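PDB 4NG4: phosphoglycerate kinase from Coxiella burnetii, which catalyses the reversible transfer of a phosphoryl group between ATP and 3-phosphoglycerate, a step of glycolysis. Local coordinates for residues T319-G327 against T338-A346; L233-S243 against I290-I299. All coordinates share one frame; numbering follows the deposited sequence.

Contact 1: T319-G327 against T338-A346. With MG (magnesium ion), chain D; ADP (adenosine-5'-diphosphate), chain E.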
loop_
_atom_site.group_PDB
_atom_site.type_symbol
_atom_site.label_atom_id
_atom_site.label_comp_id
_atom_site.label_asym_id
_atom_site.label_seq_id
_atom_site.Cartn_x
_atom_site.Cartn_y
_atom_site.Cartn_z
ATOM N N THR A 319 1.510 15.561 -11.113
ATOM C CA THR A 319 1.242 14.500 -10.142
ATOM C C THR A 319 2.100 13.288 -10.495
ATOM O O THR A 319 2.376 13.060 -11.680
ATOM C CB THR A 319 -0.237 14.058 -10.167
ATOM O OG1 THR A 319 -1.085 15.200 -10.014
ATOM C CG2 THR A 319 -0.517 13.048 -9.061
ATOM N N ILE A 320 2.512 12.516 -9.482
ATOM C CA ILE A 320 3.320 11.308 -9.695
ATOM C C ILE A 320 2.871 10.132 -8.808
ATOM O O ILE A 320 2.594 10.304 -7.624
ATOM C CB ILE A 320 4.809 11.586 -9.447
ATOM C CG1 ILE A 320 5.325 12.693 -10.386
ATOM C CG2 ILE A 320 5.606 10.315 -9.632
ATOM C CD1 ILE A 320 6.774 13.098 -10.152
ATOM N N VAL A 321 2.796 8.937 -9.392
ATOM C CA VAL A 321 2.442 7.725 -8.641
ATOM C C VAL A 321 3.527 6.692 -8.915
ATOM O O VAL A 321 3.712 6.307 -10.044
ATOM C CB VAL A 321 1.044 7.174 -9.055
ATOM C CG1 VAL A 321 0.674 5.969 -8.236
ATOM C CG2 VAL A 321 -0.023 8.229 -8.882
ATOM N N TRP A 322 4.252 6.249 -7.897
ATOM C CA TRP A 322 5.420 5.396 -8.128
ATOM C C TRP A 322 5.454 4.162 -7.216
ATOM O O TRP A 322 5.487 4.282 -5.998
ATOM C CB TRP A 322 6.689 6.220 -7.974
ATOM C CG TRP A 322 7.943 5.427 -7.883
ATOM C CD1 TRP A 322 8.235 4.257 -8.530
ATOM C CD2 TRP A 322 9.094 5.748 -7.107
ATOM N NE1 TRP A 322 9.493 3.825 -8.183
ATOM C CE2 TRP A 322 10.041 4.730 -7.316
ATOM C CE3 TRP A 322 9.412 6.789 -6.244
ATOM C CZ2 TRP A 322 11.283 4.730 -6.692
ATOM C CZ3 TRP A 322 10.648 6.781 -5.620
ATOM C CH2 TRP A 322 11.563 5.758 -5.843
ATOM N N ASN A 323 5.453 2.987 -7.848
ATOM C CA ASN A 323 5.449 1.701 -7.191
ATOM C C ASN A 323 6.448 0.776 -7.842
ATOM O O ASN A 323 6.167 0.197 -8.888
ATOM C CB ASN A 323 4.068 1.070 -7.304
ATOM C CG ASN A 323 4.062 -0.396 -6.898
ATOM O OD1 ASN A 323 3.452 -1.233 -7.569
ATOM N ND2 ASN A 323 4.761 -0.717 -5.814
ATOM N N GLY A 324 7.613 0.637 -7.229
ATOM C CA GLY A 324 8.605 -0.338 -7.673
ATOM C C GLY A 324 9.919 0.275 -8.124
ATOM O O GLY A 324 9.939 1.180 -8.975
ATOM N N PRO A 325 11.038 -0.221 -7.575
ATOM C CA PRO A 325 12.353 0.264 -8.006
ATOM C C PRO A 325 12.676 -0.205 -9.427
ATOM O O PRO A 325 12.249 -1.300 -9.835
ATOM C CB PRO A 325 13.302 -0.367 -7.004
ATOM C CG PRO A 325 12.633 -1.665 -6.637
ATOM C CD PRO A 325 11.142 -1.433 -6.744
ATOM N N ILE A 326 13.417 0.624 -10.163
ATOM C CA ILE A 326 13.654 0.418 -11.602
ATOM C C ILE A 326 15.031 -0.187 -11.904
ATOM O O ILE A 326 15.411 -0.340 -13.073
ATOM C CB ILE A 326 13.443 1.718 -12.403
ATOM C CG1 ILE A 326 14.361 2.834 -11.903
ATOM C CG2 ILE A 326 11.977 2.164 -12.322
ATOM C CD1 ILE A 326 15.553 3.057 -12.761
ATOM N N GLY A 327 15.767 -0.533 -10.844
ATOM C CA GLY A 327 16.926 -1.411 -10.961
ATOM C C GLY A 327 17.182 -2.179 -9.679
ATOM O O GLY A 327 16.477 -2.012 -8.678
ATOM N N THR A 338 17.721 4.038 -9.777
ATOM C CA THR A 338 16.598 4.153 -8.856
ATOM C C THR A 338 16.776 5.361 -7.949
ATOM O O THR A 338 15.811 6.034 -7.640
ATOM C CB THR A 338 16.410 2.868 -8.053
ATOM O OG1 THR A 338 16.255 1.784 -8.972
ATOM C CG2 THR A 338 15.184 2.944 -7.143
ATOM N N ARG A 339 18.001 5.650 -7.532
ATOM C CA ARG A 339 18.279 6.899 -6.809
ATOM C C ARG A 339 17.941 8.115 -7.678
ATOM O O ARG A 339 17.149 8.962 -7.290
ATOM C CB ARG A 339 19.747 6.975 -6.391
ATOM C CG ARG A 339 20.036 8.041 -5.328
ATOM C CD ARG A 339 21.510 8.414 -5.305
ATOM N NE ARG A 339 22.338 7.240 -5.614
ATOM C CZ ARG A 339 22.787 6.361 -4.721
ATOM N NH1 ARG A 339 22.526 6.510 -3.417
ATOM N NH2 ARG A 339 23.512 5.330 -5.139
ATOM N N ALA A 340 18.535 8.169 -8.866
ATOM C CA ALA A 340 18.283 9.240 -9.820
ATOM C C ALA A 340 16.806 9.533 -9.884
ATOM O O ALA A 340 16.393 10.672 -9.786
ATOM C CB ALA A 340 18.789 8.854 -11.192
ATOM N N LEU A 341 16.019 8.478 -10.049
ATOM C CA LEU A 341 14.575 8.597 -10.146
ATOM C C LEU A 341 14.022 9.156 -8.846
ATOM O O LEU A 341 13.253 10.115 -8.853
ATOM C CB LEU A 341 13.944 7.238 -10.459
ATOM C CG LEU A 341 12.408 7.202 -10.523
ATOM C CD1 LEU A 341 11.892 7.880 -11.790
ATOM C CD2 LEU A 341 11.907 5.761 -10.436
ATOM N N ALA A 342 14.416 8.558 -7.732
ATOM C CA ALA A 342 13.903 8.967 -6.428
ATOM C C ALA A 342 14.153 10.456 -6.213
ATOM O O ALA A 342 13.250 11.192 -5.828
ATOM C CB ALA A 342 14.551 8.153 -5.331
ATOM N N GLN A 343 15.375 10.894 -6.506
ATOM C CA GLN A 343 15.765 12.293 -6.367
ATOM C C GLN A 343 14.928 13.199 -7.267
ATOM O O GLN A 343 14.538 14.294 -6.844
ATOM C CB GLN A 343 17.256 12.462 -6.658
ATOM C CG GLN A 343 18.142 11.778 -5.617
ATOM C CD GLN A 343 19.636 11.888 -5.913
ATOM O OE1 GLN A 343 20.045 11.930 -7.072
ATOM N NE2 GLN A 343 20.456 11.918 -4.858
ATOM N N ALA A 344 14.623 12.739 -8.485
ATOM C CA ALA A 344 13.811 13.521 -9.421
ATOM C C ALA A 344 12.397 13.778 -8.874
ATOM O O ALA A 344 11.891 14.896 -8.958
ATOM C CB ALA A 344 13.757 12.846 -10.784
ATOM N N VAL A 345 11.783 12.753 -8.287
ATOM C CA VAL A 345 10.457 12.896 -7.675
ATOM C C VAL A 345 10.530 13.843 -6.469
ATOM O O VAL A 345 9.630 14.662 -6.256
ATOM C CB VAL A 345 9.884 11.533 -7.219
ATOM C CG1 VAL A 345 8.473 11.682 -6.646
ATOM C CG2 VAL A 345 9.870 10.544 -8.384
ATOM N N ALA A 346 11.606 13.736 -5.693
ATOM C CA ALA A 346 11.812 14.627 -4.550
ATOM C C ALA A 346 11.897 16.101 -4.991
ATOM O O ALA A 346 11.003 16.900 -4.660
ATOM C CB ALA A 346 13.063 14.220 -3.769
HETATM MG MG MG D . 18.426 1.103 -9.645
HETATM P PB ADP E . 7.659 -3.051 -4.668
HETATM O O1B ADP E . 8.480 -1.840 -4.303
HETATM O O2B ADP E . 7.673 -4.128 -3.601
HETATM O O3B ADP E . 6.290 -2.730 -5.220
HETATM P PA ADP E . 8.151 -5.077 -6.641
HETATM O O1A ADP E . 7.579 -6.030 -5.619
HETATM O O2A ADP E . 7.349 -4.828 -7.891
HETATM O O3A ADP E . 8.456 -3.644 -5.948
HETATM O "O5'" ADP E . 9.605 -5.670 -7.041
HETATM C "C5'" ADP E . 10.831 -4.993 -6.733
HETATM C "C4'" ADP E . 11.958 -5.993 -6.516
HETATM O "O4'" ADP E . 12.329 -6.571 -7.773
HETATM C "C3'" ADP E . 13.200 -5.335 -5.911
HETATM O "O3'" ADP E . 13.541 -5.940 -4.655
HETATM C "C2'" ADP E . 14.294 -5.492 -6.962
HETATM O "O2'" ADP E . 15.541 -5.929 -6.414
HETATM C "C1'" ADP E . 13.750 -6.507 -7.969
HETATM N N9 ADP E . 14.123 -6.138 -9.374
HETATM C C8 ADP E . 13.787 -5.002 -10.031
HETATM N N7 ADP E . 14.313 -5.007 -11.284
HETATM C C5 ADP E . 14.996 -6.158 -11.452
HETATM C C6 ADP E . 15.784 -6.799 -12.533
HETATM N N6 ADP E . 15.965 -6.199 -13.736
HETATM N N1 ADP E . 16.319 -8.021 -12.275
HETATM C C2 ADP E . 16.171 -8.661 -11.091
HETATM N N3 ADP E . 15.471 -8.131 -10.069
HETATM C C4 ADP E . 14.871 -6.907 -10.185
#
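Thr338 and Trp322 bury the most surface in this contact, one at the start of the paired helix segment and the other near the end of the strand. Thr338 divides its work between its two branches. OG1, held beside the backbone N (chi1 -56°), binds the magnesium ion at 2.4 Å and also takes a weak hydrogen bond from Gly327 N at 3.0 Å, and an equally weak, longer one from Ile326 N. CG2 turns to the apolar side, where it meets Pro325 CB at 3.8 Å and lies near the plane of the Trp322 ring, at its edge. That metal is remote from the diphosphate, 12.6 Å from ADP PB to MG.

The Trp322 indole lies against the helix. Leu341 CD2 sits over one face, off toward the rim, 3.8 Å from Trp322 CE2: a CH-pi contact with the five-membered ring. Ala342 CB approaches the six-membered ring obliquely, 3.9 Å from Trp322 CH2. The rotation of the indole is fixed by NE1, which donates to Gly324 O at 2.8 Å; the oxygen lies close to the ring plane, while the N-H comes in from above the carbonyl plane.

One turn further along, Val345 CG1 rests on Ile320 CD1 at 4.1 Å. Just past the Trp322 side chain, Asn323 and Pro325 reach the ADP phosphates and ribose. The arrangement is the first half of a beta-alpha-beta crossover: helix 336-347 runs roughly antiparallel to strand 319-323, an interior strand of the parallel sheet of the nucleotide-binding domain, flanked by strands 196-202 and 351-354. Tyr310 and Met314 of helix 304-316 touch Leu341, and Val199 of strand 196-202 touches Trp322.

Contact 2: L233-S243 against I290-I299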
loop_
_atom_site.group_PDB
_atom_site.type_symbol
_atom_site.label_atom_id
_atom_site.label_comp_id
_atom_site.label_asym_id
_atom_site.label_seq_id
_atom_site.Cartn_x
_atom_site.Cartn_y
_atom_site.Cartn_z
ATOM N N LEU A 233 10.634 -4.711 -23.361
ATOM C CA LEU A 233 11.720 -4.657 -24.319
ATOM C C LEU A 233 11.819 -5.936 -25.182
ATOM O O LEU A 233 12.229 -5.888 -26.347
ATOM C CB LEU A 233 13.037 -4.429 -23.572
ATOM C CG LEU A 233 13.365 -3.084 -22.889
ATOM C CD1 LEU A 233 14.756 -3.127 -22.249
ATOM C CD2 LEU A 233 13.305 -1.935 -23.875
ATOM N N LYS A 234 11.458 -7.082 -24.615
ATOM C CA LYS A 234 11.544 -8.349 -25.333
ATOM C C LYS A 234 10.288 -8.582 -26.198
ATOM O O LYS A 234 10.371 -9.177 -27.291
ATOM C CB LYS A 234 11.755 -9.489 -24.332
ATOM C CG LYS A 234 11.860 -10.883 -24.935
ATOM C CD LYS A 234 12.756 -11.717 -24.082
ATOM C CE LYS A 234 12.523 -13.189 -24.230
ATOM N NZ LYS A 234 13.418 -13.852 -23.202
ATOM N N ALA A 235 9.138 -8.097 -25.726
ATOM C CA ALA A 235 7.922 -8.045 -26.555
ATOM C C ALA A 235 8.139 -7.202 -27.789
ATOM O O ALA A 235 7.569 -7.497 -28.816
ATOM C CB ALA A 235 6.745 -7.499 -25.762
ATOM N N GLN A 236 8.956 -6.157 -27.683
ATOM C CA GLN A 236 9.302 -5.306 -28.827
ATOM C C GLN A 236 10.337 -5.914 -29.777
ATOM O O GLN A 236 10.567 -5.393 -30.858
ATOM C CB GLN A 236 9.800 -3.939 -28.349
ATOM C CG GLN A 236 8.690 -3.057 -27.785
ATOM C CD GLN A 236 8.946 -1.591 -28.026
ATOM O OE1 GLN A 236 10.096 -1.128 -28.106
ATOM N NE2 GLN A 236 7.874 -0.849 -28.158
ATOM N N GLY A 237 10.974 -6.996 -29.365
ATOM C CA GLY A 237 11.895 -7.719 -30.235
ATOM C C GLY A 237 13.371 -7.464 -29.969
ATOM O O GLY A 237 14.212 -7.891 -30.742
ATOM N N TYR A 238 13.687 -6.762 -28.881
ATOM C CA TYR A 238 15.078 -6.584 -28.471
ATOM C C TYR A 238 15.597 -7.893 -27.886
ATOM O O TYR A 238 14.813 -8.733 -27.445
ATOM C CB TYR A 238 15.234 -5.452 -27.445
ATOM C CG TYR A 238 14.800 -4.085 -27.928
ATOM C CD1 TYR A 238 15.625 -3.310 -28.728
ATOM C CD2 TYR A 238 13.570 -3.560 -27.569
ATOM C CE1 TYR A 238 15.228 -2.047 -29.159
ATOM C CE2 TYR A 238 13.163 -2.306 -27.984
ATOM C CZ TYR A 238 13.989 -1.546 -28.777
ATOM O OH TYR A 238 13.554 -0.292 -29.190
ATOM N N SER A 239 16.921 -8.046 -27.914
ATOM C CA SER A 239 17.623 -9.134 -27.237
ATOM C C SER A 239 18.075 -8.668 -25.848
ATOM O O SER A 239 18.631 -7.581 -25.713
ATOM C CB SER A 239 18.840 -9.565 -28.063
ATOM O OG SER A 239 18.435 -10.060 -29.327
ATOM N N ILE A 240 17.832 -9.472 -24.818
ATOM C CA ILE A 240 18.234 -9.102 -23.468
ATOM C C ILE A 240 18.925 -10.221 -22.676
ATOM O O ILE A 240 18.965 -10.179 -21.452
ATOM C CB ILE A 240 17.033 -8.531 -22.681
ATOM C CG1 ILE A 240 15.999 -9.613 -22.372
ATOM C CG2 ILE A 240 16.379 -7.413 -23.478
ATOM C CD1 ILE A 240 14.739 -9.072 -21.767
ATOM N N GLY A 241 19.502 -11.192 -23.371
ATOM C CA GLY A 241 20.325 -12.231 -22.731
ATOM C C GLY A 241 19.586 -13.017 -21.663
ATOM O O GLY A 241 18.501 -13.535 -21.894
ATOM N N LYS A 242 20.165 -13.081 -20.472
ATOM C CA LYS A 242 19.582 -13.809 -19.371
ATOM C C LYS A 242 18.809 -12.897 -18.425
ATOM O O LYS A 242 18.439 -13.307 -17.336
ATOM C CB LYS A 242 20.686 -14.579 -18.641
ATOM C CG LYS A 242 21.355 -15.666 -19.529
ATOM C CD LYS A 242 22.612 -16.317 -18.917
ATOM C CE LYS A 242 23.233 -17.308 -19.930
ATOM N NZ LYS A 242 24.554 -17.887 -19.557
ATOM N N SER A 243 18.516 -11.671 -18.848
ATOM C CA SER A 243 17.712 -10.743 -18.017
ATOM C C SER A 243 16.418 -11.372 -17.553
ATOM O O SER A 243 15.828 -12.169 -18.269
ATOM C CB SER A 243 17.361 -9.443 -18.769
ATOM O OG SER A 243 18.518 -8.799 -19.265
ATOM N N ILE A 290 20.697 -0.829 -25.548
ATOM C CA ILE A 290 19.848 -1.993 -25.670
ATOM C C ILE A 290 20.232 -2.885 -26.879
ATOM O O ILE A 290 20.138 -4.111 -26.793
ATOM C CB ILE A 290 18.391 -1.515 -25.716
ATOM C CG1 ILE A 290 17.414 -2.678 -25.809
ATOM C CG2 ILE A 290 18.173 -0.521 -26.864
ATOM C CD1 ILE A 290 15.970 -2.191 -25.843
ATOM N N ASP A 291 20.676 -2.273 -27.983
ATOM C CA ASP A 291 21.238 -3.001 -29.135
ATOM C C ASP A 291 22.251 -4.055 -28.719
ATOM O O ASP A 291 22.233 -5.179 -29.209
ATOM C CB ASP A 291 22.005 -2.051 -30.081
ATOM C CG ASP A 291 21.152 -0.918 -30.630
ATOM O OD1 ASP A 291 19.943 -1.118 -30.888
ATOM O OD2 ASP A 291 21.716 0.183 -30.829
ATOM N N ALA A 292 23.154 -3.649 -27.827
ATOM C CA ALA A 292 24.446 -4.319 -27.648
ATOM C C ALA A 292 24.471 -5.409 -26.577
ATOM O O ALA A 292 25.536 -5.954 -26.324
ATOM C CB ALA A 292 25.530 -3.283 -27.363
ATOM N N VAL A 293 23.317 -5.748 -25.991
ATOM C CA VAL A 293 23.245 -6.784 -24.954
ATOM C C VAL A 293 23.504 -8.177 -25.553
ATOM O O VAL A 293 22.715 -8.662 -26.365
ATOM C CB VAL A 293 21.874 -6.792 -24.207
ATOM C CG1 VAL A 293 21.842 -7.886 -23.141
ATOM C CG2 VAL A 293 21.598 -5.440 -23.557
ATOM N N THR A 294 24.603 -8.808 -25.127
ATOM C CA THR A 294 25.006 -10.118 -25.630
ATOM C C THR A 294 24.281 -11.231 -24.855
ATOM O O THR A 294 23.464 -10.956 -23.979
ATOM C CB THR A 294 26.543 -10.280 -25.580
ATOM O OG1 THR A 294 27.005 -10.321 -24.221
ATOM C CG2 THR A 294 27.211 -9.117 -26.318
ATOM N N SER A 295 24.573 -12.486 -25.181
ATOM C CA SER A 295 23.694 -13.588 -24.802
ATOM C C SER A 295 23.819 -14.088 -23.366
ATOM O O SER A 295 22.964 -14.848 -22.917
ATOM C CB SER A 295 23.850 -14.762 -25.770
ATOM O OG SER A 295 25.020 -15.514 -25.496
ATOM N N ASN A 296 24.854 -13.700 -22.639
ATOM C CA ASN A 296 24.906 -14.059 -21.213
ATOM C C ASN A 296 25.264 -12.887 -20.325
ATOM O O ASN A 296 26.097 -13.003 -19.432
ATOM C CB ASN A 296 25.812 -15.275 -20.945
ATOM C CG ASN A 296 27.226 -15.059 -21.386
ATOM O OD1 ASN A 296 27.527 -14.107 -22.104
ATOM N ND2 ASN A 296 28.114 -15.949 -20.963
ATOM N N GLU A 297 24.601 -11.768 -20.605
ATOM C CA GLU A 297 24.534 -10.615 -19.725
ATOM C C GLU A 297 23.086 -10.442 -19.295
ATOM O O GLU A 297 22.187 -11.020 -19.894
ATOM C CB GLU A 297 24.954 -9.355 -20.463
ATOM C CG GLU A 297 26.351 -9.370 -20.990
ATOM C CD GLU A 297 26.719 -8.050 -21.654
ATOM O OE1 GLU A 297 26.160 -7.721 -22.741
ATOM O OE2 GLU A 297 27.574 -7.352 -21.079
ATOM N N SER A 298 22.862 -9.635 -18.263
ATOM C CA SER A 298 21.510 -9.363 -17.788
ATOM C C SER A 298 21.410 -7.884 -17.464
ATOM O O SER A 298 22.393 -7.272 -17.039
ATOM C CB SER A 298 21.202 -10.181 -16.525
ATOM O OG SER A 298 21.697 -11.503 -16.597
ATOM N N ILE A 299 20.223 -7.319 -17.648
ATOM C CA ILE A 299 19.985 -5.914 -17.332
ATOM C C ILE A 299 19.632 -5.747 -15.857
ATOM O O ILE A 299 18.651 -6.308 -15.392
ATOM C CB ILE A 299 18.852 -5.339 -18.183
ATOM C CG1 ILE A 299 19.230 -5.416 -19.679
ATOM C CG2 ILE A 299 18.559 -3.894 -17.772
ATOM C CD1 ILE A 299 18.111 -4.993 -20.632
#
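Lys242 reaches as an extended chain along the end of the loop, Ser295-Glu297, and the first residue of strand 298-300, meeting them atom by atom. CB comes first, 3.8 Å from Ser298 OG; CG then passes Ser295 O, again at 3.8 Å. CD lies against Asn296 CB at 3.9 Å, and CE and NZ continue past that same carbon, the two side chains lying side by side and pointing the same way. With CG beside the backbone N (chi1 -64°), the lysine is aimed along the loop, and its main chain is tied down as well: Lys242 N donates to Glu297 O at 2.9 Å, a fairly straight bond (154°).

The next residue makes the second tie. Ser243 OG accepts from Ile299 N at 2.8 Å and donates to Ile240 O at 2.6 Å, in that carbonyl's plane, so one hydroxyl relays between the two segments. Ile240 O also takes Ser243 N, closing a type II' turn whose Gly241 packs its CA against Thr294 O and Glu297 O.

At the other end Ile290 reaches over the face of the Tyr238 ring and beside Leu233, though the modelled spacing there is too tight to be trusted. Gly237 ends helix 227-235 in a Schellman motif just before this tyrosine. The whole is a helix cap and a tight turn docked on the connection between the outer strands, 286-289 and 298-300, of the nucleotide-binding domain's small antiparallel sheet, and on the start of the latter, where Ile299 belongs to the ADP pocket.

Both contacts belong to the nucleotide-binding half of the kinase, with centres about 23 Å apart and no touch between them. Contact 1 is wholly buried, joining a central strand to its crossover helix mainly through aliphatic and indole packing, with polar chemistry gathered at the end that holds the metal. Contact 2 lies further from the centre of the chain and is only partly buried; it fastens a helix end and the loop after it to a loop and the edge strand that follows, through backbone and serine hydrogen bonds plus a cluster of aliphatic side chains and Tyr238. ADP relates them: 319-327 meets its phosphates and ribose, whereas Ile299 lies by the adenine, its carbonyl weakly bonded to N6.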